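Local coordinates for BAR/IMD domain-containing adapter protein 2-like 2 (Mus musculus, PDB 3OK8), which binds phosphoinositides and shapes membranes into planar or gently curved structures through its I-BAR (IMD) domain, the part described here, at residues N26-E30 with T110-M114; A50-F54 with M80-R85; C138-L142 with M156-V160. All coordinates share one frame; numbering follows the deposited sequence.

Interaction 1 of 3, residues N26-E30 with T110-M114; sequences NPALE and TKLDM
In the long three-helix bundle of the I-BAR domain, Asn26 of helix 5-66 reaches across to the backbone of Thr110 on helix 71-147. The two helices run antiparallel here, with segment axes 10.2 Å apart at closest approach. The amide ND2 of Asn26 gives a hydrogen bond to Thr110 O over 3.0 Å. The bond is nearly straight, at 171° about the hydrogen, and the acceptor lies in the amide plane of Asn26. On the carbonyl side, the donor is tilted 21° from the plane. Thr110 O also accepts the helical bond from Met114 N, which arrives from the opposite face. Two N-H groups therefore grip this one oxygen. Asn26 swings CG to the far side from its own N (chi1 -162°), which carries the amide across, and the residue is buried.

Met114 closes in on the other end of the same amide. Its chain bends at chi2 and chi3, bringing the methyl CE to 3.1 Å from Asn26 OD1 and 3.5 Å from Asn26 CB. SD stands farther back, 4.0 Å from Asn26 CG. The two branches of Thr110 meet different neighbours. Its hydroxyl OG1 lies 3.5 Å from Leu29 CB. Its methyl CG2 sits 3.7 Å from Asn26 OD1 and 3.7 Å from Glu30 OE2, where the end of the exposed Glu30 side chain comes nearer the other helix.

The third helix, 153-217, joins through Asp113, whose OD2 forms a salt bridge with Arg185. On helix 5-66, Ala28 packs on Ile60 of the second subunit. The arrangement is a side chain-to-backbone hydrogen bond between antiparallel helices of a three-helix bundle, the unit that pairs into the I-BAR dimer.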
ATOM      1  N   ASN A  26     -28.249   2.275  -7.403  1.00 38.34           N
ATOM      2  CA  ASN A  26     -28.161   0.864  -7.027  1.00 47.26           C
ATOM      3  C   ASN A  26     -27.131   0.041  -7.834  1.00 47.54           C
ATOM      4  O   ASN A  26     -26.329  -0.701  -7.251  1.00 38.45           O
ATOM      5  CB  ASN A  26     -29.540   0.202  -7.020  1.00 41.87           C
ATOM      6  CG  ASN A  26     -29.558  -1.098  -6.235  1.00 53.54           C
ATOM      7  OD1 ASN A  26     -29.181  -2.158  -6.748  1.00 51.33           O
ATOM      8  ND2 ASN A  26     -29.996  -1.023  -4.979  1.00 57.87           N
ATOM      9  N   PRO A  27     -27.136   0.181  -9.171  1.00 41.61           N
ATOM     10  CA  PRO A  27     -26.121  -0.525  -9.966  1.00 45.96           C
ATOM     11  C   PRO A  27     -24.702  -0.078  -9.619  1.00 57.27           C
ATOM     12  O   PRO A  27     -23.781  -0.902  -9.611  1.00 64.23           O
ATOM     13  CB  PRO A  27     -26.458  -0.129 -11.411  1.00 41.80           C
ATOM     14  CG  PRO A  27     -27.893   0.349 -11.364  1.00 47.34           C
ATOM     15  CD  PRO A  27     -28.050   0.976 -10.012  1.00 45.01           C
ATOM     16  N   ALA A  28     -24.522   1.210  -9.338  1.00 53.80           N
ATOM     17  CA  ALA A  28     -23.206   1.728  -8.972  1.00 44.63           C
ATOM     18  C   ALA A  28     -22.661   1.069  -7.708  1.00 49.74           C
ATOM     19  O   ALA A  28     -21.446   0.975  -7.527  1.00 48.20           O
ATOM     20  CB  ALA A  28     -23.236   3.239  -8.817  1.00 43.36           C
ATOM     21  N   LEU A  29     -23.559   0.614  -6.839  1.00 52.83           N
ATOM     22  CA  LEU A  29     -23.167  -0.102  -5.623  1.00 44.40           C
ATOM     23  C   LEU A  29     -22.709  -1.518  -5.928  1.00 47.84           C
ATOM     24  O   LEU A  29     -21.824  -2.042  -5.250  1.00 41.22           O
ATOM     25  CB  LEU A  29     -24.305  -0.151  -4.602  1.00 40.39           C
ATOM     26  CG  LEU A  29     -24.645   1.148  -3.877  1.00 51.20           C
ATOM     27  CD1 LEU A  29     -25.326   0.824  -2.557  1.00 53.51           C
ATOM     28  CD2 LEU A  29     -23.398   1.991  -3.650  1.00 54.16           C
ATOM     29  N   GLU A  30     -23.330  -2.149  -6.921  1.00 33.44           N
ATOM     30  CA  GLU A  30     -22.855  -3.453  -7.366  1.00 46.78           C
ATOM     31  C   GLU A  30     -21.453  -3.307  -7.936  1.00 41.39           C
ATOM     32  O   GLU A  30     -20.552  -4.067  -7.593  1.00 43.92           O
ATOM     33  CB  GLU A  30     -23.793  -4.058  -8.401  1.00 48.83           C
ATOM     34  CG  GLU A  30     -24.841  -4.958  -7.786  1.00 63.76           C
ATOM     35  CD  GLU A  30     -26.141  -4.949  -8.560  1.00 80.56           C
ATOM     36  OE1 GLU A  30     -26.403  -5.932  -9.287  1.00 82.87           O
ATOM     37  OE2 GLU A  30     -26.895  -3.956  -8.444  1.00 88.79           O
ATOM     38  N   THR A 110     -27.603  -4.786  -1.111  1.00 38.45           N
ATOM     39  CA  THR A 110     -27.886  -4.110  -2.382  1.00 55.08           C
ATOM     40  C   THR A 110     -29.219  -4.496  -3.048  1.00 57.28           C
ATOM     41  O   THR A 110     -29.935  -3.616  -3.500  1.00 57.68           O
ATOM     42  CB  THR A 110     -26.697  -4.206  -3.382  1.00 38.14           C
ATOM     43  OG1 THR A 110     -26.004  -2.956  -3.405  1.00 48.44           O
ATOM     44  CG2 THR A 110     -27.162  -4.490  -4.772  1.00 36.83           C
ATOM     45  N   LYS A 111     -29.551  -5.789  -3.093  0.50 61.70           N
ATOM     46  CA  LYS A 111     -30.820  -6.223  -3.691  0.50 61.14           C
ATOM     47  C   LYS A 111     -31.982  -6.047  -2.714  0.50 60.88           C
ATOM     48  O   LYS A 111     -33.113  -5.792  -3.117  0.50 61.10           O
ATOM     49  CB  LYS A 111     -30.716  -7.667  -4.189  0.50 63.87           C
ATOM     50  CG  LYS A 111     -31.288  -8.716  -3.251  0.50 63.91           C
ATOM     51  CD  LYS A 111     -32.766  -8.926  -3.528  0.50 58.60           C
ATOM     52  CE  LYS A 111     -33.284 -10.179  -2.856  0.50 56.15           C
ATOM     53  NZ  LYS A 111     -32.720 -11.408  -3.472  0.50 56.31           N
ATOM     54  N   LEU A 112     -31.691  -6.182  -1.427  1.00 57.96           N
ATOM     55  CA  LEU A 112     -32.678  -5.932  -0.383  1.00 62.08           C
ATOM     56  C   LEU A 112     -33.148  -4.481  -0.412  1.00 54.58           C
ATOM     57  O   LEU A 112     -34.289  -4.181  -0.081  1.00 47.81           O
ATOM     58  CB  LEU A 112     -32.090  -6.233   0.999  1.00 65.85           C
ATOM     59  CG  LEU A 112     -32.140  -7.687   1.469  1.00 63.94           C
ATOM     60  CD1 LEU A 112     -31.600  -7.808   2.895  1.00 47.75           C
ATOM     61  CD2 LEU A 112     -33.575  -8.209   1.378  1.00 64.13           C
ATOM     62  N   ASP A 113     -32.260  -3.579  -0.804  1.00 47.41           N
ATOM     63  CA  ASP A 113     -32.619  -2.179  -0.862  1.00 46.04           C
ATOM     64  C   ASP A 113     -33.126  -1.794  -2.249  1.00 47.52           C
ATOM     65  O   ASP A 113     -33.858  -0.818  -2.390  1.00 34.80           O
ATOM     66  CB  ASP A 113     -31.455  -1.289  -0.441  1.00 53.15           C
ATOM     67  CG  ASP A 113     -31.857   0.165  -0.334  1.00 60.38           C
ATOM     68  OD1 ASP A 113     -32.238   0.604   0.775  1.00 64.01           O
ATOM     69  OD2 ASP A 113     -31.819   0.860  -1.371  1.00 58.32           O
ATOM     70  N   MET A 114     -32.747  -2.557  -3.272  1.00 38.65           N
ATOM     71  CA  MET A 114     -33.346  -2.364  -4.577  1.00 41.86           C
ATOM     72  C   MET A 114     -34.850  -2.618  -4.448  1.00 48.41           C
ATOM     73  O   MET A 114     -35.658  -1.746  -4.752  1.00 38.03           O
ATOM     74  CB  MET A 114     -32.727  -3.293  -5.625  1.00 51.36           C
ATOM     75  CG  MET A 114     -33.444  -3.243  -6.981  1.00 66.04           C
ATOM     76  SD  MET A 114     -33.154  -1.732  -7.950  1.00 78.18           S
ATOM     77  CE  MET A 114     -31.581  -2.132  -8.717  1.00 62.05           C
TER

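Interaction 2 of 3, residues A50-F54 with M80-R85; sequences AEVYF and MSDTQR
Gln84 first extends, with CG trans to the backbone N (chi1 173°), and then bends at chi2 (-77°), which lays its chain along the ring of Phe54. Gln84 CB sits over one ring face, 3.9 Å from the Phe54 centroid, as a CH-pi contact. The next carbon, Gln84 CG, comes closer to the rim, 3.3 Å from Phe54 CD2. The terminal amide is almost parallel to the ring, with the planes 4° apart. Its NE2 lies 3.7 Å from Phe54 CB and makes a weak hydrogen bond back to Ser81 O. Its OE1 turns toward Ala50, 3.5 Å from Ala50 CB. The opposite face of the Phe54 ring is covered by Tyr53 CD1, so the ring is held between two side chains.

One turn away, Ser81 CB presses on the backbone of the other helix, 3.2 Å from Phe54 O. The hydroxyl of Ser81 bonds to Val78 O instead. Arg85 borders Glu51 and also touches Gln58 of helix 5-66. It has two conformers, which makes a pairing of its NH1 with Asp82 OD1 doubtful. A bound glycerol, probably from the crystallisation liquor, lies about 3 Å from the Gln84 side chain.

The antiparallel helices 5-66 and 71-147 meet here. Thr83 touches Met210 and Arg214 of helix 153-217, while Ala50 packs on Tyr39 and Tyr53 OH bonds to His193, both of the second subunit.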
ATOM      1  N   ALA A  50       5.550  -8.342  -0.455  1.00 27.06           N
ATOM      2  CA  ALA A  50       6.304  -7.708   0.624  1.00 28.21           C
ATOM      3  C   ALA A  50       6.858  -8.749   1.575  1.00 33.79           C
ATOM      4  O   ALA A  50       8.024  -8.695   1.944  1.00 29.31           O
ATOM      5  CB  ALA A  50       5.436  -6.711   1.392  1.00 27.26           C
ATOM      6  N   GLU A  51       6.019  -9.696   1.975  1.00 30.02           N
ATOM      7  CA  GLU A  51       6.439 -10.723   2.906  1.00 30.51           C
ATOM      8  C   GLU A  51       7.583 -11.587   2.351  1.00 38.30           C
ATOM      9  O   GLU A  51       8.479 -11.989   3.095  1.00 32.39           O
ATOM     10  CB  GLU A  51       5.236 -11.574   3.313  1.00 45.74           C
ATOM     11  CG  GLU A  51       5.560 -12.732   4.242  1.00 60.74           C
ATOM     12  CD  GLU A  51       5.811 -12.302   5.683  1.00 73.34           C
ATOM     13  OE1 GLU A  51       5.299 -11.234   6.101  1.00 80.94           O
ATOM     14  OE2 GLU A  51       6.511 -13.051   6.403  1.00 69.70           O
ATOM     15  N   VAL A  52       7.560 -11.857   1.048  1.00 29.89           N
ATOM     16  CA  VAL A  52       8.608 -12.667   0.430  1.00 39.08           C
ATOM     17  C   VAL A  52       9.894 -11.856   0.304  1.00 39.27           C
ATOM     18  O   VAL A  52      10.985 -12.355   0.569  1.00 32.77           O
ATOM     19  CB  VAL A  52       8.191 -13.248  -0.943  1.00 42.06           C
ATOM     20  CG1 VAL A  52       7.052 -14.243  -0.780  1.00 37.95           C
ATOM     21  CG2 VAL A  52       7.780 -12.144  -1.902  1.00 44.76           C
ATOM     22  N   TYR A  53       9.766 -10.597  -0.091  1.00 24.26           N
ATOM     23  CA  TYR A  53      10.909  -9.698  -0.100  1.00 33.22           C
ATOM     24  C   TYR A  53      11.602  -9.569   1.262  1.00 39.84           C
ATOM     25  O   TYR A  53      12.828  -9.723   1.380  1.00 31.29           O
ATOM     26  CB  TYR A  53      10.474  -8.321  -0.558  1.00 28.59           C
ATOM     27  CG  TYR A  53      11.615  -7.350  -0.711  1.00 29.35           C
ATOM     28  CD1 TYR A  53      11.939  -6.450   0.306  1.00 29.68           C
ATOM     29  CD2 TYR A  53      12.356  -7.315  -1.881  1.00 30.56           C
ATOM     30  CE1 TYR A  53      12.982  -5.545   0.149  1.00 27.29           C
ATOM     31  CE2 TYR A  53      13.391  -6.416  -2.051  1.00 31.60           C
ATOM     32  CZ  TYR A  53      13.710  -5.543  -1.037  1.00 30.80           C
ATOM     33  OH  TYR A  53      14.749  -4.664  -1.241  1.00 36.76           O
ATOM     34  N   PHE A  54      10.835  -9.266   2.299  1.00 36.14           N
ATOM     35  CA  PHE A  54      11.467  -9.044   3.601  1.00 31.98           C
ATOM     36  C   PHE A  54      11.915 -10.330   4.296  1.00 32.26           C
ATOM     37  O   PHE A  54      12.834 -10.315   5.111  1.00 35.28           O
ATOM     38  CB  PHE A  54      10.642  -8.118   4.492  1.00 29.21           C
ATOM     39  CG  PHE A  54      10.885  -6.665   4.196  1.00 36.41           C
ATOM     40  CD1 PHE A  54      12.035  -6.033   4.650  1.00 36.20           C
ATOM     41  CD2 PHE A  54      10.005  -5.945   3.415  1.00 22.76           C
ATOM     42  CE1 PHE A  54      12.286  -4.690   4.356  1.00 32.16           C
ATOM     43  CE2 PHE A  54      10.243  -4.602   3.126  1.00 26.80           C
ATOM     44  CZ  PHE A  54      11.382  -3.980   3.594  1.00 38.94           C
ATOM     45  N   MET A  80      14.352  -5.003  10.363  1.00 32.57           N
ATOM     46  CA  MET A  80      13.659  -4.313   9.296  1.00 29.25           C
ATOM     47  C   MET A  80      12.556  -5.216   8.788  1.00 36.70           C
ATOM     48  O   MET A  80      11.428  -4.766   8.573  1.00 45.83           O
ATOM     49  CB  MET A  80      14.610  -3.947   8.168  1.00 21.66           C
ATOM     50  CG  MET A  80      15.467  -2.730   8.428  1.00 35.08           C
ATOM     51  SD  MET A  80      16.708  -2.526   7.125  1.00 36.35           S
ATOM     52  CE  MET A  80      17.350  -0.905   7.523  1.00 32.90           C
ATOM     53  N   SER A  81      12.869  -6.492   8.599  1.00 25.23           N
ATOM     54  CA  SER A  81      11.841  -7.447   8.202  1.00 34.80           C
ATOM     55  C   SER A  81      10.773  -7.576   9.291  1.00 39.63           C
ATOM     56  O   SER A  81       9.582  -7.580   8.995  1.00 37.93           O
ATOM     57  CB  SER A  81      12.429  -8.816   7.883  1.00 37.24           C
ATOM     58  OG  SER A  81      12.739  -9.519   9.074  1.00 55.35           O
ATOM     59  N   ASP A  82      11.195  -7.695  10.544  1.00 29.39           N
ATOM     60  CA  ASP A  82      10.244  -7.716  11.652  1.00 39.63           C
ATOM     61  C   ASP A  82       9.297  -6.516  11.612  1.00 34.50           C
ATOM     62  O   ASP A  82       8.088  -6.671  11.806  1.00 32.21           O
ATOM     63  CB  ASP A  82      10.977  -7.784  12.995  1.00 53.53           C
ATOM     64  CG  ASP A  82      11.659  -9.119  13.213  1.00 59.92           C
ATOM     65  OD1 ASP A  82      11.509 -10.011  12.343  1.00 56.64           O
ATOM     66  OD2 ASP A  82      12.344  -9.278  14.250  1.00 70.97           O
ATOM     67  N   THR A  83       9.843  -5.328  11.348  1.00 38.54           N
ATOM     68  CA  THR A  83       9.031  -4.108  11.257  1.00 43.79           C
ATOM     69  C   THR A  83       8.014  -4.179  10.134  1.00 46.44           C
ATOM     70  O   THR A  83       6.838  -3.841  10.324  1.00 41.35           O
ATOM     71  CB  THR A  83       9.886  -2.861  10.994  1.00 38.87           C
ATOM     72  OG1 THR A  83      10.832  -2.703  12.051  1.00 27.17           O
ATOM     73  CG2 THR A  83       9.003  -1.598  10.913  1.00 29.97           C
ATOM     74  N   GLN A  84       8.473  -4.593   8.957  1.00 31.41           N
ATOM     75  CA  GLN A  84       7.580  -4.708   7.828  1.00 37.37           C
ATOM     76  C   GLN A  84       6.488  -5.716   8.185  1.00 40.75           C
ATOM     77  O   GLN A  84       5.308  -5.481   7.923  1.00 31.41           O
ATOM     78  CB  GLN A  84       8.338  -5.082   6.551  1.00 43.18           C
ATOM     79  CG  GLN A  84       7.422  -5.387   5.359  1.00 41.60           C
ATOM     80  CD  GLN A  84       6.807  -6.769   5.466  1.00 53.50           C
ATOM     81  OE1 GLN A  84       5.771  -7.059   4.862  1.00 58.68           O
ATOM     82  NE2 GLN A  84       7.451  -7.637   6.251  1.00 53.23           N
ATOM     83  N   ARG A  85       6.854  -6.824   8.827  1.00 34.47           N
ATOM     84  CA  ARG A  85       5.833  -7.782   9.243  0.70 41.30           C
ATOM     85  C   ARG A  85       4.761  -7.111  10.103  1.00 51.63           C
ATOM     86  O   ARG A  85       3.577  -7.362   9.925  1.00 49.21           O
ATOM     87  CB  ARG A  85       6.446  -8.965   9.976  0.70 44.59           C
ATOM     88  CG  ARG A  85       5.474 -10.099  10.225  0.70 48.29           C
ATOM     89  CD  ARG A  85       6.209 -11.389  10.590  0.70 55.38           C
ATOM     90  NE  ARG A  85       7.084 -11.250  11.757  0.70 58.41           N
ATOM     91  CZ  ARG A  85       8.413 -11.335  11.719  0.70 65.13           C
ATOM     92  NH1 ARG A  85       9.117 -11.205  12.834  0.70 66.81           N
ATOM     93  NH2 ARG A  85       9.044 -11.554  10.568  0.70 65.69           N
TER

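Interaction 3 of 3, residues C138-L142 with M156-V160; sequences CMSEL and MKESV
Cys138 and Leu142 of helix 71-147 form the close-packed part of this contact with Val160 and Met156 of helix 153-217. Cys138 CB rests 3.5 Å from Val160 CG2. Leu142 CB is 3.8 Å from Met156 CG. The bend at chi2 (61°) turns the sulfur end of Met156 back between the helices toward Cys138. The exact place of its methyl CE is doubtful, because it is modelled too near Glu141.

The borders are looser. Met139 passes Val160 at about a right angle, and Met139 CG comes only to 4.1 Å from Val160 CG1. On another border, Leu142 CD1 is 4.2 Å from Lys157 CB, and the rest of the lysine leads away. Met139, Glu141 and Lys157 are all exposed, so the apolar strip has a solvent-facing margin. Met139 and Leu142 also touch a crystal neighbour.

The segment axes approach to 9.3 Å at an antiparallel angle of 161°. The contact lies near the turn that joins helices 71-147 and 153-217, where the chain reverses direction. The second subunit does not touch either segment here.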
ATOM      1  N   CYS A 138     -64.791  12.669 -10.006  1.00 57.81           N
ATOM      2  CA  CYS A 138     -65.614  13.533  -9.180  1.00 60.27           C
ATOM      3  C   CYS A 138     -65.804  14.874  -9.872  1.00 62.11           C
ATOM      4  O   CYS A 138     -66.864  15.484  -9.771  1.00 58.29           O
ATOM      5  CB  CYS A 138     -64.993  13.737  -7.796  1.00 61.81           C
ATOM      6  SG  CYS A 138     -65.465  12.508  -6.548  1.00 88.70           S
ATOM      7  N   MET A 139     -64.779  15.334 -10.578  1.00 58.35           N
ATOM      8  CA  MET A 139     -64.891  16.592 -11.296  1.00 54.65           C
ATOM      9  C   MET A 139     -66.009  16.504 -12.316  1.00 65.16           C
ATOM     10  O   MET A 139     -66.777  17.445 -12.479  1.00 68.79           O
ATOM     11  CB  MET A 139     -63.592  16.943 -12.006  1.00 54.16           C
ATOM     12  CG  MET A 139     -62.432  17.220 -11.086  1.00 56.36           C
ATOM     13  SD  MET A 139     -60.934  17.495 -12.051  1.00 87.23           S
ATOM     14  CE  MET A 139     -61.179  19.199 -12.552  1.00 92.74           C
ATOM     15  N   SER A 140     -66.097  15.366 -12.998  1.00 68.53           N
ATOM     16  CA  SER A 140     -67.116  15.163 -14.023  1.00 67.24           C
ATOM     17  C   SER A 140     -68.512  15.107 -13.426  1.00 68.09           C
ATOM     18  O   SER A 140     -69.433  15.735 -13.941  1.00 66.73           O
ATOM     19  CB  SER A 140     -66.828  13.902 -14.834  1.00 67.39           C
ATOM     20  OG  SER A 140     -65.715  14.114 -15.683  1.00 63.22           O
ATOM     21  N   GLU A 141     -68.669  14.354 -12.345  1.00 69.35           N
ATOM     22  CA  GLU A 141     -69.918  14.384 -11.598  1.00 76.99           C
ATOM     23  C   GLU A 141     -70.335  15.827 -11.342  1.00 76.73           C
ATOM     24  O   GLU A 141     -71.450  16.231 -11.679  1.00 73.64           O
ATOM     25  CB  GLU A 141     -69.779  13.629 -10.278  1.00 83.53           C
ATOM     26  CG  GLU A 141     -70.604  12.359 -10.193  1.00 91.41           C
ATOM     27  CD  GLU A 141     -72.102  12.639 -10.183  1.00 97.50           C
ATOM     28  OE1 GLU A 141     -72.656  12.973 -11.255  1.00 94.75           O
ATOM     29  OE2 GLU A 141     -72.726  12.520  -9.105  1.00 97.48           O
ATOM     30  N   LEU A 142     -69.428  16.602 -10.751  1.00 76.05           N
ATOM     31  CA  LEU A 142     -69.666  18.020 -10.507  1.00 71.85           C
ATOM     32  C   LEU A 142     -69.894  18.780 -11.810  1.00 71.52           C
ATOM     33  O   LEU A 142     -70.769  19.638 -11.892  1.00 62.48           O
ATOM     34  CB  LEU A 142     -68.490  18.642  -9.757  1.00 63.93           C
ATOM     35  CG  LEU A 142     -68.436  20.169  -9.819  1.00 59.99           C
ATOM     36  CD1 LEU A 142     -69.543  20.783  -8.970  1.00 60.72           C
ATOM     37  CD2 LEU A 142     -67.080  20.685  -9.384  1.00 55.18           C
ATOM     38  N   MET A 156     -70.839  18.593  -3.760  1.00 85.51           N
ATOM     39  CA  MET A 156     -69.958  17.974  -4.735  1.00 81.16           C
ATOM     40  C   MET A 156     -68.796  18.894  -5.089  1.00 72.34           C
ATOM     41  O   MET A 156     -67.753  18.425  -5.529  1.00 65.41           O
ATOM     42  CB  MET A 156     -70.727  17.591  -6.000  1.00 85.97           C
ATOM     43  CG  MET A 156     -69.952  16.659  -6.925  1.00 89.43           C
ATOM     44  SD  MET A 156     -69.554  15.114  -6.094  1.00102.82           S
ATOM     45  CE  MET A 156     -68.649  14.244  -7.363  1.00 94.96           C
ATOM     46  N   LYS A 157     -68.976  20.200  -4.905  1.00 65.61           N
ATOM     47  CA  LYS A 157     -67.900  21.143  -5.182  1.00 59.42           C
ATOM     48  C   LYS A 157     -66.861  21.102  -4.074  1.00 66.41           C
ATOM     49  O   LYS A 157     -65.675  21.310  -4.323  1.00 71.12           O
ATOM     50  CB  LYS A 157     -68.418  22.570  -5.341  1.00 53.37           C
ATOM     51  CG  LYS A 157     -67.459  23.456  -6.122  1.00 55.87           C
ATOM     52  CD  LYS A 157     -67.733  24.938  -5.932  1.00 63.33           C
ATOM     53  CE  LYS A 157     -67.007  25.485  -4.718  1.00 73.23           C
ATOM     54  NZ  LYS A 157     -66.868  26.967  -4.765  1.00 77.17           N
ATOM     55  N   GLU A 158     -67.312  20.846  -2.851  1.00 68.20           N
ATOM     56  CA  GLU A 158     -66.422  20.743  -1.699  0.50 66.47           C
ATOM     57  C   GLU A 158     -65.759  19.369  -1.613  1.00 62.09           C
ATOM     58  O   GLU A 158     -64.628  19.243  -1.157  1.00 71.35           O
ATOM     59  CB  GLU A 158     -67.181  21.072  -0.408  0.50 66.96           C
ATOM     60  CG  GLU A 158     -66.847  20.181   0.780  0.50 64.26           C
ATOM     61  CD  GLU A 158     -67.776  18.989   0.889  0.50 58.67           C
ATOM     62  OE1 GLU A 158     -67.439  18.030   1.614  0.50 47.08           O
ATOM     63  OE2 GLU A 158     -68.851  19.013   0.250  0.50 60.31           O
ATOM     64  N   SER A 159     -66.480  18.342  -2.050  1.00 60.71           N
ATOM     65  CA  SER A 159     -65.960  16.978  -2.091  1.00 61.76           C
ATOM     66  C   SER A 159     -64.800  16.894  -3.091  1.00 63.36           C
ATOM     67  O   SER A 159     -63.829  16.152  -2.895  1.00 54.50           O
ATOM     68  CB  SER A 159     -67.085  16.004  -2.469  1.00 60.75           C
ATOM     69  OG  SER A 159     -66.620  14.674  -2.611  1.00 70.83           O
ATOM     70  N   VAL A 160     -64.907  17.676  -4.161  1.00 63.92           N
ATOM     71  CA  VAL A 160     -63.867  17.749  -5.177  1.00 63.02           C
ATOM     72  C   VAL A 160     -62.700  18.614  -4.708  1.00 63.17           C
ATOM     73  O   VAL A 160     -61.539  18.268  -4.914  1.00 61.15           O
ATOM     74  CB  VAL A 160     -64.419  18.301  -6.507  1.00 58.96           C
ATOM     75  CG1 VAL A 160     -63.299  18.853  -7.372  1.00 57.10           C
ATOM     76  CG2 VAL A 160     -65.181  17.216  -7.248  1.00 61.75           C
TER

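The three contacts are spread along one elongated bundle, and helix 71-147 takes part in all of them. Interactions 1 and 2 both join it to helix 5-66, with centres 39 Å apart. Interaction 3 instead joins it to helix 153-217, and its centre is 44 Å from that of interaction 1. Interactions 2 and 3 lie on opposite sides of the chain's centre, with centres 82 Å apart, while interaction 1 is about 10 Å from it. None touches another. The second subunit reaches the segments of interactions 1 and 2 but not those of interaction 3. The glycerol lies at interaction 2.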